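PDB 2Z0Q: Rho guanine nucleotide exchange factor 3 from Mus musculus, which acts as a guanine nucleotide exchange factor for the small GTPases RhoA and RhoB, here seen as its DH-PH domain pair. Local coordinates for residues Arg259-Asn264 / Cys268-Arg273; Ala118-Asp123 / Arg208-Arg213. One frame throughout, in Å; residues are numbered along the deposited sequence.

Overall arrangement
Both contacts lie around the junction of the DH and PH domains, on the same side of the chain's centre, with their own centres about 12 Å apart. Contact 2 closes before contact 1 opens along the chain: it sets helix 107-125 of the DH domain against the end of the long helix 180-213, which leads into the PH domain. Contact 1 is the hairpin of strands 254-263 and 266-271 in the PH sheet. They meet directly: Y269 N lies 2.9 Å from R213 O, a probable hydrogen bond, and the hydroxyl of Y269 touches both Y210 and A120. The hairpin thus packs against both helices, consistent with a fixed placement of the two domains here.

Contact 1. Residues Arg259-Asn264 / Cys268-Arg273; sequences RAVTHN and CYQLYR. With SO4 (sulfate ion), chain C; SO4 (sulfate ion), chain D.
V261 and C268 form a hydrogen-bonded antiparallel pair near the turn of the hairpin, with C268 N to V261 O at 2.6 Å and the N-H pointing almost straight at the oxygen (174°). V261 N returns a bond to C268 O. R259 and Q270 make the next doubly bonded pair, and A260 faces Y269 between them, its CB lying obliquely 3.9 Å from CE1 of the tyrosine ring. That side is the close-packed one: Y269 is buried, with F249 edge-to-face against its ring and Y210 meeting it from the interdomain helix.

The other face, with R259, V261, C268 and Q270, is nearer solvent, though V261 and Q270 still touch closely. Q270 sends CG anti to its backbone N (chi1 -177°) and runs on extended, crossing V261 at about a right angle and setting OE1 3.5 Å from V261 CG1. The R259 end is looser: its NH1 shares one weakly held water with Q270 NE2. R259 CD rests 3.7 Å from Y272 CD1, oblique to the ring.

Past the strand, R273 folds back so that NH1 lies over the centre of the Y272 ring while bonding to Y272 O. Two sulfates, probably from the crystallisation liquor, sit at the guanidinium edge: NE and NH2 hold one, NH1 and NH2 the other, which also accepts a 2.6 Å bond from Y272 OH to its O2. A leucine here, having no guanidinium, would probably leave both sulfates more weakly held, one of them with Y272 OH still bonded, and the Y272 ring without the cover of NH1. R242 also bonds to Y272 OH, completing a basic, anion-holding corner beside an antiparallel beta hairpin of the PH-domain sheet.

Contact 2. Residues Ala118-Asp123 / Arg208-Arg213; sequences AKALLD and RYYKER
A120 of helix 107-125 puts its methyl group between the hydroxyl ends of two consecutive tyrosines on helix 180-213, and that one small side chain carries nearly the whole contact. The helix backbones stay well apart, the nearest CA atoms being those of A120 and Y210 at 9.0 Å, so the tyrosines have to span the gap.

Y209 comes first. With CG anti to the backbone N (chi1 178°), its ring reaches across to helix 107-125 and brings CE2 to 3.6 Å from A120 CB; the phenol oxygen is almost as near. The approach is oblique to the ring. V116 and A117, one turn back on the same DH helix, also touch this side chain.

Y210 follows with the other setting, CG beside the backbone N (chi1 -73°), which lays its ring next to that of Y209: CD2 of Y209 stands 3.7 Å above the centre of the Y210 ring. The long phenol then ends with OH 3.5 Å from A120 CB. Further along, the same hydroxyl reaches a water 2.8 Å away, and this water donates to D123 OD2 at 2.7 Å, making a polar bridge one turn beyond A120. H235 and F249 of the PH sheet meet the ring of Y210.

R213 closes the walk on the tyrosine side. Its CG lies over the rim of one Y209 face, and its guanidinium carries the Y209 OH 3.4 Å above its centre, while NH1 is hydrogen-bonded to L267 O of the PH hairpin.

Chemically, the two segments meet through one methyl group against the phenol ends of two tyrosines, with a water bridging Y210 OH to D123, which suggests that a small side chain suits this place between the two phenols.

Contact 1. Residues Arg259-Asn264 / Cys268-Arg273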
loop_
_atom_site.group_PDB
_atom_site.type_symbol
_atom_site.label_atom_id
_atom_site.label_comp_id
_atom_site.label_asym_id
_atom_site.label_seq_id
_atom_site.Cartn_x
_atom_site.Cartn_y
_atom_site.Cartn_z
ATOM N N ARG A 259 -2.864 -18.960 8.111
ATOM C CA ARG A 259 -2.564 -19.481 6.781
ATOM C C ARG A 259 -3.702 -18.952 5.917
ATOM O O ARG A 259 -4.856 -18.978 6.345
ATOM C CB ARG A 259 -2.543 -21.010 6.763
ATOM C CG ARG A 259 -1.298 -21.564 7.448
ATOM C CD ARG A 259 -1.523 -23.017 7.811
ATOM N NE ARG A 259 -1.693 -23.854 6.642
ATOM C CZ ARG A 259 -2.398 -24.989 6.651
ATOM N NH1 ARG A 259 -3.002 -25.392 7.769
ATOM N NH2 ARG A 259 -2.479 -25.724 5.552
ATOM N N ALA A 260 -3.375 -18.443 4.735
ATOM C CA ALA A 260 -4.408 -17.952 3.798
ATOM C C ALA A 260 -5.062 -19.184 3.174
ATOM O O ALA A 260 -4.373 -20.019 2.593
ATOM C CB ALA A 260 -3.765 -17.063 2.709
ATOM N N VAL A 261 -6.384 -19.297 3.330
ATOM C CA VAL A 261 -7.144 -20.443 2.800
ATOM C C VAL A 261 -8.453 -19.971 2.172
ATOM O O VAL A 261 -8.858 -18.823 2.344
ATOM C CB VAL A 261 -7.523 -21.459 3.931
ATOM C CG1 VAL A 261 -6.264 -21.960 4.647
ATOM C CG2 VAL A 261 -8.495 -20.814 4.918
ATOM N N THR A 262 -9.127 -20.860 1.449
ATOM C CA THR A 262 -10.419 -20.489 0.881
ATOM C C THR A 262 -11.415 -21.259 1.725
ATOM O O THR A 262 -11.287 -22.481 1.883
ATOM C CB THR A 262 -10.519 -20.891 -0.596
ATOM O OG1 THR A 262 -9.556 -20.148 -1.358
ATOM C CG2 THR A 262 -11.930 -20.581 -1.142
ATOM N N HIS A 263 -12.361 -20.536 2.314
ATOM C CA HIS A 263 -13.396 -21.098 3.177
ATOM C C HIS A 263 -14.711 -20.533 2.671
ATOM O O HIS A 263 -14.937 -19.320 2.707
ATOM C CB HIS A 263 -13.176 -20.657 4.627
ATOM C CG HIS A 263 -14.191 -21.178 5.601
ATOM N ND1 HIS A 263 -14.181 -22.476 6.072
ATOM C CD2 HIS A 263 -15.210 -20.555 6.242
ATOM C CE1 HIS A 263 -15.145 -22.629 6.963
ATOM N NE2 HIS A 263 -15.783 -21.476 7.087
ATOM N N ASN A 264 -15.560 -21.418 2.164
ATOM C CA ASN A 264 -16.859 -21.022 1.644
ATOM C C ASN A 264 -16.803 -19.918 0.601
ATOM O O ASN A 264 -17.360 -18.837 0.802
ATOM C CB ASN A 264 -17.760 -20.602 2.793
ATOM C CG ASN A 264 -19.204 -20.440 2.364
ATOM O OD1 ASN A 264 -19.687 -21.132 1.445
ATOM N ND2 ASN A 264 -19.912 -19.534 3.030
ATOM N N CYS A 268 -9.799 -16.490 3.144
ATOM C CA CYS A 268 -9.841 -16.279 4.582
ATOM C C CYS A 268 -8.466 -16.555 5.183
ATOM O O CYS A 268 -7.572 -16.964 4.459
ATOM C CB CYS A 268 -10.861 -17.204 5.223
ATOM S SG CYS A 268 -12.570 -16.737 4.750
ATOM N N TYR A 269 -8.315 -16.300 6.479
ATOM C CA TYR A 269 -7.012 -16.488 7.156
ATOM C C TYR A 269 -7.262 -17.351 8.396
ATOM O O TYR A 269 -7.722 -16.886 9.458
ATOM C CB TYR A 269 -6.416 -15.099 7.510
ATOM C CG TYR A 269 -6.287 -14.224 6.278
ATOM C CD1 TYR A 269 -5.240 -14.391 5.380
ATOM C CD2 TYR A 269 -7.296 -13.318 5.946
ATOM C CE1 TYR A 269 -5.200 -13.695 4.173
ATOM C CE2 TYR A 269 -7.258 -12.600 4.734
ATOM C CZ TYR A 269 -6.228 -12.797 3.865
ATOM O OH TYR A 269 -6.241 -12.115 2.663
ATOM N N GLN A 270 -6.972 -18.639 8.217
ATOM C CA GLN A 270 -7.182 -19.656 9.233
ATOM C C GLN A 270 -6.116 -19.556 10.332
ATOM O O GLN A 270 -4.911 -19.689 10.041
ATOM C CB GLN A 270 -7.152 -21.038 8.527
ATOM C CG GLN A 270 -7.435 -22.208 9.462
ATOM C CD GLN A 270 -7.366 -23.548 8.738
ATOM O OE1 GLN A 270 -7.367 -23.606 7.516
ATOM N NE2 GLN A 270 -7.291 -24.622 9.501
ATOM N N LEU A 271 -6.542 -19.276 11.559
ATOM C CA LEU A 271 -5.545 -19.128 12.633
ATOM C C LEU A 271 -4.714 -20.408 12.747
ATOM O O LEU A 271 -5.266 -21.516 12.766
ATOM C CB LEU A 271 -6.188 -18.773 13.970
ATOM C CG LEU A 271 -6.236 -17.246 14.207
ATOM C CD1 LEU A 271 -7.272 -16.619 13.274
ATOM C CD2 LEU A 271 -6.535 -16.941 15.662
ATOM N N TYR A 272 -3.389 -20.237 12.823
ATOM C CA TYR A 272 -2.440 -21.370 12.912
ATOM C C TYR A 272 -2.188 -21.819 14.366
ATOM O O TYR A 272 -1.898 -23.000 14.630
ATOM C CB TYR A 272 -1.143 -20.927 12.230
ATOM C CG TYR A 272 -0.057 -21.964 12.082
ATOM C CD1 TYR A 272 -0.264 -23.095 11.298
ATOM C CD2 TYR A 272 1.222 -21.748 12.631
ATOM C CE1 TYR A 272 0.768 -23.999 11.043
ATOM C CE2 TYR A 272 2.289 -22.654 12.376
ATOM C CZ TYR A 272 2.042 -23.769 11.577
ATOM O OH TYR A 272 3.040 -24.631 11.246
ATOM N N ARG A 273 -2.290 -20.878 15.294
ATOM C CA ARG A 273 -2.124 -21.116 16.727
ATOM C C ARG A 273 -2.978 -20.072 17.394
ATOM O O ARG A 273 -3.574 -19.206 16.726
ATOM C CB ARG A 273 -0.668 -20.918 17.170
ATOM C CG ARG A 273 0.299 -21.852 16.496
ATOM C CD ARG A 273 0.266 -23.256 17.115
ATOM N NE ARG A 273 1.417 -24.056 16.677
ATOM C CZ ARG A 273 1.485 -24.723 15.531
ATOM N NH1 ARG A 273 0.465 -24.703 14.672
ATOM N NH2 ARG A 273 2.569 -25.448 15.256
HETATM S S SO4 C . 2.140 -27.645 12.180
HETATM O O1 SO4 C . 2.015 -29.141 12.098
HETATM O O2 SO4 C . 2.314 -27.083 10.787
HETATM O O3 SO4 C . 0.892 -27.074 12.789
HETATM O O4 SO4 C . 3.315 -27.328 13.064
HETATM S S SO4 D . 4.243 -24.381 18.592
HETATM O O1 SO4 D . 3.331 -25.201 19.470
HETATM O O2 SO4 D . 4.477 -25.148 17.329
HETATM O O3 SO4 D . 3.556 -23.117 18.233
HETATM O O4 SO4 D . 5.534 -24.076 19.270
HETATM O O HOH W 1 -5.715 -27.339 8.139
#

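Contact 2. Residues Ala118-Asp123 / Arg208-Arg213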
loop_
_atom_site.group_PDB
_atom_site.type_symbol
_atom_site.label_atom_id
_atom_site.label_comp_id
_atom_site.label_asym_id
_atom_site.label_seq_id
_atom_site.Cartn_x
_atom_site.Cartn_y
_atom_site.Cartn_z
ATOM N N ALA A 118 -8.389 -5.487 -3.039
ATOM C CA ALA A 118 -7.590 -5.764 -4.237
ATOM C C ALA A 118 -6.192 -6.263 -3.887
ATOM O O ALA A 118 -5.666 -7.200 -4.506
ATOM C CB ALA A 118 -7.492 -4.483 -5.124
ATOM N N LYS A 119 -5.574 -5.631 -2.895
ATOM C CA LYS A 119 -4.240 -6.029 -2.481
ATOM C C LYS A 119 -4.266 -7.412 -1.850
ATOM O O LYS A 119 -3.350 -8.200 -2.063
ATOM C CB LYS A 119 -3.651 -5.041 -1.472
ATOM C CG LYS A 119 -3.280 -3.723 -2.094
ATOM C CD LYS A 119 -2.627 -2.798 -1.081
ATOM C CE LYS A 119 -1.584 -1.931 -1.766
ATOM N NZ LYS A 119 -0.891 -1.101 -0.758
ATOM N N ALA A 120 -5.308 -7.700 -1.079
ATOM C CA ALA A 120 -5.406 -9.022 -0.438
ATOM C C ALA A 120 -5.508 -10.096 -1.526
ATOM O O ALA A 120 -4.860 -11.145 -1.456
ATOM C CB ALA A 120 -6.623 -9.086 0.468
ATOM N N LEU A 121 -6.341 -9.840 -2.524
ATOM C CA LEU A 121 -6.512 -10.786 -3.620
ATOM C C LEU A 121 -5.201 -10.938 -4.379
ATOM O O LEU A 121 -4.773 -12.051 -4.717
ATOM C CB LEU A 121 -7.597 -10.306 -4.575
ATOM C CG LEU A 121 -7.672 -11.059 -5.909
ATOM C CD1 LEU A 121 -8.197 -12.476 -5.673
ATOM C CD2 LEU A 121 -8.562 -10.309 -6.861
ATOM N N LEU A 122 -4.552 -9.815 -4.660
ATOM C CA LEU A 122 -3.299 -9.841 -5.387
ATOM C C LEU A 122 -2.223 -10.629 -4.628
ATOM O O LEU A 122 -1.438 -11.349 -5.244
ATOM C CB LEU A 122 -2.837 -8.405 -5.642
ATOM C CG LEU A 122 -1.919 -8.120 -6.823
ATOM C CD1 LEU A 122 -2.384 -8.894 -8.065
ATOM C CD2 LEU A 122 -1.925 -6.607 -7.092
ATOM N N ASP A 123 -2.171 -10.490 -3.308
ATOM C CA ASP A 123 -1.176 -11.222 -2.522
ATOM C C ASP A 123 -1.424 -12.719 -2.676
ATOM O O ASP A 123 -0.507 -13.532 -2.679
ATOM C CB ASP A 123 -1.275 -10.893 -1.023
ATOM C CG ASP A 123 -0.730 -9.520 -0.668
ATOM O OD1 ASP A 123 -0.001 -8.939 -1.494
ATOM O OD2 ASP A 123 -1.010 -9.043 0.463
ATOM N N ARG A 208 -10.386 -3.646 9.757
ATOM C CA ARG A 208 -11.702 -4.271 9.734
ATOM C C ARG A 208 -11.760 -5.432 8.717
ATOM O O ARG A 208 -12.316 -6.513 9.002
ATOM C CB ARG A 208 -12.741 -3.189 9.391
ATOM C CG ARG A 208 -14.193 -3.617 9.555
ATOM C CD ARG A 208 -15.162 -2.426 9.262
ATOM N NE ARG A 208 -15.029 -1.918 7.889
ATOM C CZ ARG A 208 -14.516 -0.731 7.553
ATOM N NH1 ARG A 208 -14.073 0.119 8.484
ATOM N NH2 ARG A 208 -14.430 -0.394 6.269
ATOM N N TYR A 209 -11.210 -5.201 7.534
ATOM C CA TYR A 209 -11.192 -6.194 6.460
ATOM C C TYR A 209 -10.535 -7.498 6.921
ATOM O O TYR A 209 -11.083 -8.596 6.725
ATOM C CB TYR A 209 -10.400 -5.676 5.251
ATOM C CG TYR A 209 -10.298 -6.689 4.121
ATOM C CD1 TYR A 209 -11.321 -6.806 3.186
ATOM C CD2 TYR A 209 -9.209 -7.560 4.020
ATOM C CE1 TYR A 209 -11.285 -7.764 2.182
ATOM C CE2 TYR A 209 -9.152 -8.533 3.008
ATOM C CZ TYR A 209 -10.211 -8.629 2.095
ATOM O OH TYR A 209 -10.228 -9.616 1.155
ATOM N N TYR A 210 -9.344 -7.395 7.517
ATOM C CA TYR A 210 -8.692 -8.646 7.931
ATOM C C TYR A 210 -9.347 -9.277 9.150
ATOM O O TYR A 210 -9.447 -10.503 9.211
ATOM C CB TYR A 210 -7.183 -8.431 8.116
ATOM C CG TYR A 210 -6.501 -8.271 6.784
ATOM C CD1 TYR A 210 -6.401 -9.345 5.899
ATOM C CD2 TYR A 210 -5.949 -7.033 6.394
ATOM C CE1 TYR A 210 -5.776 -9.220 4.677
ATOM C CE2 TYR A 210 -5.320 -6.899 5.164
ATOM C CZ TYR A 210 -5.231 -8.002 4.308
ATOM O OH TYR A 210 -4.618 -7.888 3.089
ATOM N N LYS A 211 -9.848 -8.481 10.098
ATOM C CA LYS A 211 -10.525 -9.076 11.250
ATOM C C LYS A 211 -11.747 -9.893 10.803
ATOM O O LYS A 211 -12.044 -10.948 11.371
ATOM C CB LYS A 211 -10.992 -7.999 12.240
ATOM C CG LYS A 211 -9.921 -7.555 13.214
ATOM C CD LYS A 211 -10.246 -6.233 13.920
ATOM C CE LYS A 211 -11.479 -6.336 14.789
ATOM N NZ LYS A 211 -11.593 -5.049 15.568
ATOM N N GLU A 212 -12.456 -9.410 9.791
ATOM C CA GLU A 212 -13.659 -10.123 9.336
ATOM C C GLU A 212 -13.315 -11.384 8.561
ATOM O O GLU A 212 -14.166 -12.259 8.376
ATOM C CB GLU A 212 -14.531 -9.190 8.470
ATOM C CG GLU A 212 -14.803 -7.867 9.176
ATOM C CD GLU A 212 -15.827 -6.987 8.474
ATOM O OE1 GLU A 212 -15.831 -6.923 7.217
ATOM O OE2 GLU A 212 -16.616 -6.349 9.200
ATOM N N ARG A 213 -12.059 -11.490 8.132
ATOM C CA ARG A 213 -11.618 -12.641 7.372
ATOM C C ARG A 213 -10.847 -13.689 8.205
ATOM O O ARG A 213 -10.432 -14.722 7.661
ATOM C CB ARG A 213 -10.771 -12.198 6.188
ATOM C CG ARG A 213 -11.462 -11.268 5.165
ATOM C CD ARG A 213 -12.511 -11.965 4.360
ATOM N NE ARG A 213 -13.035 -11.111 3.277
ATOM C CZ ARG A 213 -13.046 -11.468 1.991
ATOM N NH1 ARG A 213 -12.549 -12.653 1.615
ATOM N NH2 ARG A 213 -13.602 -10.666 1.073
HETATM O O HOH W 2 -3.011 -9.917 2.098
#